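Local coordinates for protein 4-hydroxy-tetrahydrodipicolinate synthase (Aquifex aeolicus, PDB 2EHH) that probably catalyses the condensation of pyruvate with aspartate-beta-semialdehyde to 4-hydroxy-tetrahydrodipicolinate, a step of lysine biosynthesis, as a homotetrameric TIM-barrel lyase, at residues A[5-10]-A[28-33]; A[208-213]-A[288-293]; A[21-26]-A[59-64]. One frame throughout, in Å; residues are numbered along the deposited sequence.

Contact 1: A[5-10]-A[28-33]; sequences SIVALI and EFHVDN
V7 and L9 pack against the imidazole of H30 in a buried contact between the first strand of the TIM barrel, 4-8, and helix 20-31, the first helix laid against the barrel wall. The main evidence is a CH-pi contact: V7 CG1 stands 3.7 Å from the centroid of the H30 ring and 11° off its normal, so the methyl sits almost squarely over the middle of one face. The other methyl, V7 CG2, is 3.6 Å from H30 NE2. A chi1 of 61° sets V7 CG1 between the backbone N and the carbonyl carbon and leaves CG2 anti to N; the two side chains come from opposite directions, the CG1 methyl landing on the face. L9 slides past the imidazole instead, bringing CD1 obliquely to within 3.4 Å of H30 CE1. The opposite face of the ring carries F29 CD2, 3.8 Å above the plane and displaced toward the rim. The side chains of L9 and V7 are each about 7 Å from those of T44 and I203 respectively, the predicted pyruvate-binding residues. Apolar carbon thus covers a polar ring, whose bond from ND1 to L26 O is the main polar tie that would set its rotation, with a weaker one from NE2 to N207 O; two carbonyl acceptors would be consistent with a protonated imidazole.

Contact 2: A[208-213]-A[288-293]; sequences NVMPRE and YNLPLK
M210 makes the close contacts from its side, reaching from the N-cap position of helix 211-223 to Y288 and L290 in the C-terminal tail that follows helix 275-287. The packed part is the Met-aromatic contact between two buried residues: M210 SD lies 4.4 Å from the centroid of the Y288 ring, 25° off its normal and therefore over the face. The thioether chain is extended as far as SD and then bends (chi3 81°), which lays CE 4.1 Å from Y288 CD1, while SD itself stands over CG and CD1. Lower on the same side chain, M210 CG meets L290 CD2 at 4.1 Å, with L290 CD1 almost as near. Toward the tail the contact thins out: L290 is only partly exposed, but N289, which ends the helix in a Schellman motif with positive phi, is exposed, as is P291. The Y288 hydroxyl bonds to Y235 O and L239 N of helix 226-242, while the ring of Y235 meets that of Y288 edge-to-face. M210 also touches L236 and L239 of that helix, and L290 leans on L285, placing the contact where helices 211-223, 226-242 and 275-287 converge beyond barrel strand 201-204.

Contact 3: A[21-26]-A[59-64]; sequences EALGNL and IEFAVK
F61 of helix 52-66 pushes its ring against L23 and G24 of helix 20-31, joining two consecutive outer helices of the TIM barrel. Within segments 21-26 and 59-64 the nearest CA atoms are those of G24 and A62, 7.6 Å apart.

Apolar packing comes first. L23 CD1 lies 3.7 Å from F61 CD2, approaching obliquely, whereas L23 CD2 reaches the ring edge in its plane, 3.9 Å from F61 CE2. Both side chains leave their helices with CG opposite the backbone N (chi1 -161° for L23, 176° for F61), which lets them run past one another in opposite directions, each reaching toward the other helix.

The second kind is ring against backbone. F61 CZ lies 4.0 Å from G24 CA; a CB at that position would be 3.6 Å from CZ, close but not excluded. An aromatic partner completes the setting, for Y20 meets the F61 ring edge-to-face. Replacing F61 with an alanine would probably open a gap between the helices and leave both L23 methyls and the G24 backbone without their aromatic partner. On the glycine itself, the backbone G24 N faces the edge of the F61 ring near its plane, 3.8 Å from CE2.

From the N terminus, strand 4-8 opens contact 1, which closes when helix 20-31 folds back on it. Contact 3 opens on that same helix before contact 1 has closed, so the two cross along the chain, and it closes only at helix 52-66. L26 joins them, its CD2 lying 3.7 Å from I10 CG1. Contact 2 follows in series, closing across 74 intervening residues. It meets contact 1 where N208 ND2 probably bonds to A8 O and F29 packs on P211; contact 3 stays about 6 Å from it between nearest atoms. Contacts 1 and 3 tie the first strand to the first two outer helices, and contact 2 ties the start of helix 211-223 to the tail beyond helix 275-287.

Contact 1: A[5-10]-A[28-33]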
loop_
_atom_site.group_PDB
_atom_site.type_symbol
_atom_site.label_atom_id
_atom_site.label_comp_id
_atom_site.label_asym_id
_atom_site.label_seq_id
_atom_site.Cartn_x
_atom_site.Cartn_y
_atom_site.Cartn_z
ATOM N N SER A 5 -16.270 5.556 -27.108
ATOM C CA SER A 5 -17.056 5.585 -25.886
ATOM C C SER A 5 -17.831 4.281 -25.710
ATOM O O SER A 5 -18.792 4.017 -26.436
ATOM C CB SER A 5 -18.022 6.772 -25.935
ATOM O OG SER A 5 -18.784 6.862 -24.747
ATOM N N ILE A 6 -17.395 3.474 -24.746
ATOM C CA ILE A 6 -18.011 2.186 -24.437
ATOM C C ILE A 6 -18.617 2.262 -23.038
ATOM O O ILE A 6 -17.955 2.681 -22.089
ATOM C CB ILE A 6 -16.961 1.052 -24.464
ATOM C CG1 ILE A 6 -16.285 1.010 -25.835
ATOM C CG2 ILE A 6 -17.615 -0.292 -24.139
ATOM C CD1 ILE A 6 -15.180 -0.028 -25.946
ATOM N N VAL A 7 -19.874 1.861 -22.903
ATOM C CA VAL A 7 -20.521 1.921 -21.601
ATOM C C VAL A 7 -20.566 0.572 -20.883
ATOM O O VAL A 7 -20.951 -0.440 -21.465
ATOM C CB VAL A 7 -21.971 2.468 -21.725
ATOM C CG1 VAL A 7 -22.803 1.553 -22.621
ATOM C CG2 VAL A 7 -22.611 2.579 -20.345
ATOM N N ALA A 8 -20.135 0.561 -19.624
ATOM C CA ALA A 8 -20.192 -0.649 -18.808
ATOM C C ALA A 8 -21.630 -0.553 -18.304
ATOM O O ALA A 8 -21.926 0.138 -17.329
ATOM C CB ALA A 8 -19.192 -0.565 -17.647
ATOM N N LEU A 9 -22.532 -1.220 -19.011
ATOM C CA LEU A 9 -23.950 -1.157 -18.693
ATOM C C LEU A 9 -24.388 -1.852 -17.411
ATOM O O LEU A 9 -23.970 -2.972 -17.120
ATOM C CB LEU A 9 -24.750 -1.720 -19.868
ATOM C CG LEU A 9 -26.178 -1.209 -20.028
ATOM C CD1 LEU A 9 -26.142 0.240 -20.478
ATOM C CD2 LEU A 9 -26.916 -2.057 -21.060
ATOM N N ILE A 10 -25.232 -1.173 -16.645
ATOM C CA ILE A 10 -25.777 -1.744 -15.421
ATOM C C ILE A 10 -26.773 -2.811 -15.868
ATOM O O ILE A 10 -27.196 -2.816 -17.023
ATOM C CB ILE A 10 -26.574 -0.700 -14.610
ATOM C CG1 ILE A 10 -27.669 -0.094 -15.496
ATOM C CG2 ILE A 10 -25.643 0.384 -14.090
ATOM C CD1 ILE A 10 -28.679 0.757 -14.747
ATOM N N GLU A 28 -31.454 1.111 -26.383
ATOM C CA GLU A 28 -31.910 2.132 -27.325
ATOM C C GLU A 28 -31.350 3.488 -26.905
ATOM O O GLU A 28 -30.975 4.310 -27.742
ATOM C CB GLU A 28 -33.441 2.183 -27.341
ATOM C CG GLU A 28 -34.083 0.868 -27.752
ATOM C CD GLU A 28 -33.760 0.483 -29.185
ATOM O OE1 GLU A 28 -33.798 -0.725 -29.494
ATOM O OE2 GLU A 28 -33.476 1.384 -30.003
ATOM N N PHE A 29 -31.303 3.714 -25.596
ATOM C CA PHE A 29 -30.777 4.955 -25.040
ATOM C C PHE A 29 -29.375 5.208 -25.593
ATOM O O PHE A 29 -29.055 6.315 -26.034
ATOM C CB PHE A 29 -30.733 4.846 -23.511
ATOM C CG PHE A 29 -30.124 6.036 -22.816
ATOM C CD1 PHE A 29 -30.699 7.300 -22.920
ATOM C CD2 PHE A 29 -28.995 5.880 -22.016
ATOM C CE1 PHE A 29 -30.161 8.389 -22.233
ATOM C CE2 PHE A 29 -28.449 6.961 -21.325
ATOM C CZ PHE A 29 -29.032 8.217 -21.432
ATOM N N HIS A 30 -28.537 4.177 -25.583
ATOM C CA HIS A 30 -27.177 4.337 -26.075
ATOM C C HIS A 30 -27.065 4.403 -27.586
ATOM O O HIS A 30 -26.173 5.063 -28.114
ATOM C CB HIS A 30 -26.275 3.244 -25.506
ATOM C CG HIS A 30 -25.927 3.475 -24.070
ATOM N ND1 HIS A 30 -26.605 2.873 -23.034
ATOM C CD2 HIS A 30 -25.065 4.350 -23.500
ATOM C CE1 HIS A 30 -26.180 3.371 -21.886
ATOM N NE2 HIS A 30 -25.247 4.269 -22.141
ATOM N N VAL A 31 -27.970 3.729 -28.287
ATOM C CA VAL A 31 -27.939 3.774 -29.742
ATOM C C VAL A 31 -28.187 5.211 -30.206
ATOM O O VAL A 31 -27.484 5.719 -31.073
ATOM C CB VAL A 31 -29.015 2.847 -30.370
ATOM C CG1 VAL A 31 -29.133 3.124 -31.869
ATOM C CG2 VAL A 31 -28.642 1.392 -30.146
ATOM N N ASP A 32 -29.174 5.882 -29.625
ATOM C CA ASP A 32 -29.443 7.242 -30.067
ATOM C C ASP A 32 -28.674 8.341 -29.340
ATOM O O ASP A 32 -28.956 9.519 -29.526
ATOM C CB ASP A 32 -30.951 7.523 -30.043
ATOM C CG ASP A 32 -31.578 7.276 -28.691
ATOM O OD1 ASP A 32 -32.809 7.044 -28.647
ATOM O OD2 ASP A 32 -30.849 7.322 -27.679
ATOM N N ASN A 33 -27.691 7.963 -28.528
ATOM C CA ASN A 33 -26.893 8.962 -27.831
ATOM C C ASN A 33 -25.412 8.917 -28.193
ATOM O O ASN A 33 -24.575 9.481 -27.488
ATOM C CB ASN A 33 -27.079 8.849 -26.317
ATOM C CG ASN A 33 -28.294 9.610 -25.831
ATOM O OD1 ASN A 33 -28.379 10.831 -25.991
ATOM N ND2 ASN A 33 -29.248 8.897 -25.246
#

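Contact 2: A[208-213]-A[288-293]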
loop_
_atom_site.group_PDB
_atom_site.type_symbol
_atom_site.label_atom_id
_atom_site.label_comp_id
_atom_site.label_asym_id
_atom_site.label_seq_id
_atom_site.Cartn_x
_atom_site.Cartn_y
_atom_site.Cartn_z
ATOM N N ASN A 208 -23.245 5.720 -18.502
ATOM C CA ASN A 208 -24.599 5.280 -18.191
ATOM C C ASN A 208 -25.590 6.429 -18.041
ATOM O O ASN A 208 -26.778 6.260 -18.314
ATOM C CB ASN A 208 -24.602 4.460 -16.897
ATOM C CG ASN A 208 -24.183 3.023 -17.111
ATOM O OD1 ASN A 208 -24.967 2.203 -17.588
ATOM N ND2 ASN A 208 -22.938 2.707 -16.759
ATOM N N VAL A 209 -25.107 7.595 -17.616
ATOM C CA VAL A 209 -25.997 8.725 -17.404
ATOM C C VAL A 209 -25.768 9.966 -18.258
ATOM O O VAL A 209 -26.692 10.753 -18.449
ATOM C CB VAL A 209 -26.013 9.126 -15.917
ATOM C CG1 VAL A 209 -26.478 7.941 -15.079
ATOM C CG2 VAL A 209 -24.639 9.574 -15.476
ATOM N N MET A 210 -24.551 10.158 -18.754
ATOM C CA MET A 210 -24.257 11.300 -19.613
ATOM C C MET A 210 -23.451 10.829 -20.822
ATOM O O MET A 210 -22.302 11.219 -21.014
ATOM C CB MET A 210 -23.496 12.389 -18.840
ATOM C CG MET A 210 -24.380 13.168 -17.867
ATOM S SD MET A 210 -23.561 14.562 -17.065
ATOM C CE MET A 210 -23.685 15.824 -18.328
ATOM N N PRO A 211 -24.064 9.976 -21.661
ATOM C CA PRO A 211 -23.481 9.393 -22.877
ATOM C C PRO A 211 -22.911 10.415 -23.856
ATOM O O PRO A 211 -21.794 10.261 -24.358
ATOM C CB PRO A 211 -24.658 8.638 -23.506
ATOM C CG PRO A 211 -25.563 8.361 -22.358
ATOM C CD PRO A 211 -25.488 9.615 -21.545
ATOM N N ARG A 212 -23.698 11.448 -24.134
ATOM C CA ARG A 212 -23.304 12.485 -25.083
ATOM C C ARG A 212 -22.036 13.220 -24.672
ATOM O O ARG A 212 -21.111 13.373 -25.472
ATOM C CB ARG A 212 -24.447 13.488 -25.266
ATOM C CG ARG A 212 -25.740 12.859 -25.770
ATOM C CD ARG A 212 -26.872 13.872 -25.804
ATOM N NE ARG A 212 -26.661 14.901 -26.816
ATOM C CZ ARG A 212 -27.041 14.798 -28.087
ATOM N NH1 ARG A 212 -27.663 13.705 -28.515
ATOM N NH2 ARG A 212 -26.801 15.795 -28.932
ATOM N N GLU A 213 -21.995 13.666 -23.423
ATOM C CA GLU A 213 -20.841 14.398 -22.917
ATOM C C GLU A 213 -19.573 13.556 -22.939
ATOM O O GLU A 213 -18.524 14.010 -23.398
ATOM C CB GLU A 213 -21.102 14.882 -21.488
ATOM C CG GLU A 213 -22.224 15.906 -21.338
ATOM C CD GLU A 213 -23.599 15.352 -21.663
ATOM O OE1 GLU A 213 -23.818 14.129 -21.515
ATOM O OE2 GLU A 213 -24.475 16.153 -22.049
ATOM N N TYR A 288 -26.007 19.299 -12.898
ATOM C CA TYR A 288 -25.800 19.021 -14.313
ATOM C C TYR A 288 -27.119 19.180 -15.068
ATOM O O TYR A 288 -27.197 18.932 -16.273
ATOM C CB TYR A 288 -25.247 17.606 -14.499
ATOM C CG TYR A 288 -23.773 17.489 -14.179
ATOM C CD1 TYR A 288 -22.813 18.044 -15.026
ATOM C CD2 TYR A 288 -23.336 16.835 -13.028
ATOM C CE1 TYR A 288 -21.452 17.950 -14.735
ATOM C CE2 TYR A 288 -21.974 16.736 -12.728
ATOM C CZ TYR A 288 -21.039 17.295 -13.587
ATOM O OH TYR A 288 -19.694 17.199 -13.298
ATOM N N ASN A 289 -28.152 19.597 -14.338
ATOM C CA ASN A 289 -29.480 19.816 -14.902
ATOM C C ASN A 289 -30.049 18.591 -15.601
ATOM O O ASN A 289 -30.693 18.703 -16.648
ATOM C CB ASN A 289 -29.447 20.995 -15.877
ATOM C CG ASN A 289 -28.992 22.277 -15.217
ATOM O OD1 ASN A 289 -27.929 22.807 -15.535
ATOM N ND2 ASN A 289 -29.791 22.778 -14.283
ATOM N N LEU A 290 -29.810 17.420 -15.026
ATOM C CA LEU A 290 -30.317 16.192 -15.609
ATOM C C LEU A 290 -31.791 16.046 -15.236
ATOM O O LEU A 290 -32.189 16.342 -14.112
ATOM C CB LEU A 290 -29.512 14.992 -15.101
ATOM C CG LEU A 290 -28.019 15.018 -15.454
ATOM C CD1 LEU A 290 -27.350 13.748 -14.962
ATOM C CD2 LEU A 290 -27.848 15.149 -16.955
ATOM N N PRO A 291 -32.622 15.599 -16.188
ATOM C CA PRO A 291 -34.059 15.416 -15.961
ATOM C C PRO A 291 -34.334 14.198 -15.084
ATOM O O PRO A 291 -34.461 13.080 -15.585
ATOM C CB PRO A 291 -34.600 15.244 -17.373
ATOM C CG PRO A 291 -33.503 14.456 -18.026
ATOM C CD PRO A 291 -32.253 15.187 -17.555
ATOM N N LEU A 292 -34.426 14.418 -13.776
ATOM C CA LEU A 292 -34.676 13.328 -12.843
ATOM C C LEU A 292 -36.157 12.961 -12.789
ATOM O O LEU A 292 -37.016 13.833 -12.666
ATOM C CB LEU A 292 -34.181 13.719 -11.451
ATOM C CG LEU A 292 -32.713 14.153 -11.398
ATOM C CD1 LEU A 292 -32.372 14.587 -9.985
ATOM C CD2 LEU A 292 -31.809 13.014 -11.852
ATOM N N LYS A 293 -36.451 11.668 -12.894
ATOM C CA LYS A 293 -37.826 11.186 -12.856
ATOM C C LYS A 293 -38.191 10.726 -11.448
ATOM O O LYS A 293 -39.358 10.754 -11.060
ATOM C CB LYS A 293 -38.011 10.040 -13.852
#

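Contact 3: A[21-26]-A[59-64]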
loop_
_atom_site.group_PDB
_atom_site.type_symbol
_atom_site.label_atom_id
_atom_site.label_comp_id
_atom_site.label_asym_id
_atom_site.label_seq_id
_atom_site.Cartn_x
_atom_site.Cartn_y
_atom_site.Cartn_z
ATOM N N GLU A 21 -37.216 -5.312 -20.155
ATOM C CA GLU A 21 -37.773 -4.151 -20.836
ATOM C C GLU A 21 -36.910 -2.927 -20.535
ATOM O O GLU A 21 -36.695 -2.080 -21.401
ATOM C CB GLU A 21 -39.230 -3.922 -20.420
ATOM C CG GLU A 21 -39.465 -3.765 -18.938
ATOM C CD GLU A 21 -40.929 -3.965 -18.571
ATOM O OE1 GLU A 21 -41.427 -5.106 -18.723
ATOM O OE2 GLU A 21 -41.580 -2.986 -18.139
ATOM N N ALA A 22 -36.396 -2.843 -19.314
ATOM C CA ALA A 22 -35.537 -1.722 -18.942
ATOM C C ALA A 22 -34.192 -1.853 -19.660
ATOM O O ALA A 22 -33.618 -0.860 -20.107
ATOM C CB ALA A 22 -35.327 -1.695 -17.432
ATOM N N LEU A 23 -33.696 -3.082 -19.767
ATOM C CA LEU A 23 -32.420 -3.333 -20.435
ATOM C C LEU A 23 -32.577 -2.930 -21.897
ATOM O O LEU A 23 -31.702 -2.291 -22.475
ATOM C CB LEU A 23 -32.049 -4.817 -20.339
ATOM C CG LEU A 23 -30.589 -5.236 -20.572
ATOM C CD1 LEU A 23 -30.496 -6.753 -20.546
ATOM C CD2 LEU A 23 -30.079 -4.713 -21.893
ATOM N N GLY A 24 -33.706 -3.310 -22.486
ATOM C CA GLY A 24 -33.960 -2.968 -23.872
ATOM C C GLY A 24 -33.954 -1.469 -24.091
ATOM O O GLY A 24 -33.373 -0.983 -25.060
ATOM N N ASN A 25 -34.597 -0.727 -23.194
ATOM C CA ASN A 25 -34.642 0.725 -23.324
ATOM C C ASN A 25 -33.268 1.347 -23.097
ATOM O O ASN A 25 -32.936 2.380 -23.677
ATOM C CB ASN A 25 -35.663 1.305 -22.350
ATOM C CG ASN A 25 -37.093 1.011 -22.774
ATOM O OD1 ASN A 25 -37.505 -0.144 -22.846
ATOM N ND2 ASN A 25 -37.850 2.058 -23.067
ATOM N N LEU A 26 -32.473 0.703 -22.252
ATOM C CA LEU A 26 -31.123 1.165 -21.956
ATOM C C LEU A 26 -30.307 1.046 -23.248
ATOM O O LEU A 26 -29.511 1.925 -23.584
ATOM C CB LEU A 26 -30.519 0.285 -20.857
ATOM C CG LEU A 26 -29.974 0.905 -19.568
ATOM C CD1 LEU A 26 -30.838 2.068 -19.102
ATOM C CD2 LEU A 26 -29.898 -0.194 -18.502
ATOM N N ILE A 59 -26.627 -11.603 -22.570
ATOM C CA ILE A 59 -25.750 -11.431 -23.716
ATOM C C ILE A 59 -26.542 -11.680 -25.002
ATOM O O ILE A 59 -26.531 -10.868 -25.927
ATOM C CB ILE A 59 -24.554 -12.404 -23.650
ATOM C CG1 ILE A 59 -23.682 -12.070 -22.432
ATOM C CG2 ILE A 59 -23.723 -12.309 -24.929
ATOM C CD1 ILE A 59 -22.609 -13.116 -22.132
ATOM N N GLU A 60 -27.240 -12.807 -25.047
ATOM C CA GLU A 60 -28.037 -13.162 -26.213
ATOM C C GLU A 60 -29.077 -12.075 -26.499
ATOM O O GLU A 60 -29.292 -11.688 -27.650
ATOM C CB GLU A 60 -28.705 -14.513 -25.967
ATOM C CG GLU A 60 -29.583 -15.006 -27.090
ATOM C CD GLU A 60 -30.028 -16.438 -26.870
ATOM O OE1 GLU A 60 -30.539 -16.739 -25.768
ATOM O OE2 GLU A 60 -29.868 -17.259 -27.798
ATOM N N PHE A 61 -29.702 -11.570 -25.441
ATOM C CA PHE A 61 -30.712 -10.519 -25.561
ATOM C C PHE A 61 -30.128 -9.208 -26.098
ATOM O O PHE A 61 -30.709 -8.566 -26.974
ATOM C CB PHE A 61 -31.352 -10.254 -24.195
ATOM C CG PHE A 61 -32.335 -9.117 -24.193
ATOM C CD1 PHE A 61 -33.630 -9.299 -24.663
ATOM C CD2 PHE A 61 -31.962 -7.858 -23.736
ATOM C CE1 PHE A 61 -34.540 -8.242 -24.675
ATOM C CE2 PHE A 61 -32.864 -6.796 -23.745
ATOM C CZ PHE A 61 -34.154 -6.989 -24.214
ATOM N N ALA A 62 -28.983 -8.805 -25.555
ATOM C CA ALA A 62 -28.338 -7.565 -25.975
ATOM C C ALA A 62 -27.951 -7.612 -27.447
ATOM O O ALA A 62 -28.134 -6.637 -28.170
ATOM C CB ALA A 62 -27.101 -7.297 -25.119
ATOM N N VAL A 63 -27.409 -8.744 -27.886
ATOM C CA VAL A 63 -27.006 -8.888 -29.278
ATOM C C VAL A 63 -28.220 -8.733 -30.188
ATOM O O VAL A 63 -28.167 -8.014 -31.188
ATOM C CB VAL A 63 -26.332 -10.261 -29.526
ATOM C CG1 VAL A 63 -26.122 -10.488 -31.023
ATOM C CG2 VAL A 63 -24.995 -10.315 -28.800
ATOM N N LYS A 64 -29.320 -9.394 -29.831
ATOM C CA LYS A 64 -30.545 -9.315 -30.623
ATOM C C LYS A 64 -31.120 -7.904 -30.667
ATOM O O LYS A 64 -31.522 -7.428 -31.725
ATOM C CB LYS A 64 -31.610 -10.267 -30.067
ATOM C CG LYS A 64 -31.363 -11.738 -30.346
ATOM C CD LYS A 64 -32.472 -12.591 -29.740
ATOM C CE LYS A 64 -32.377 -14.047 -30.180
ATOM N NZ LYS A 64 -31.075 -14.673 -29.820
#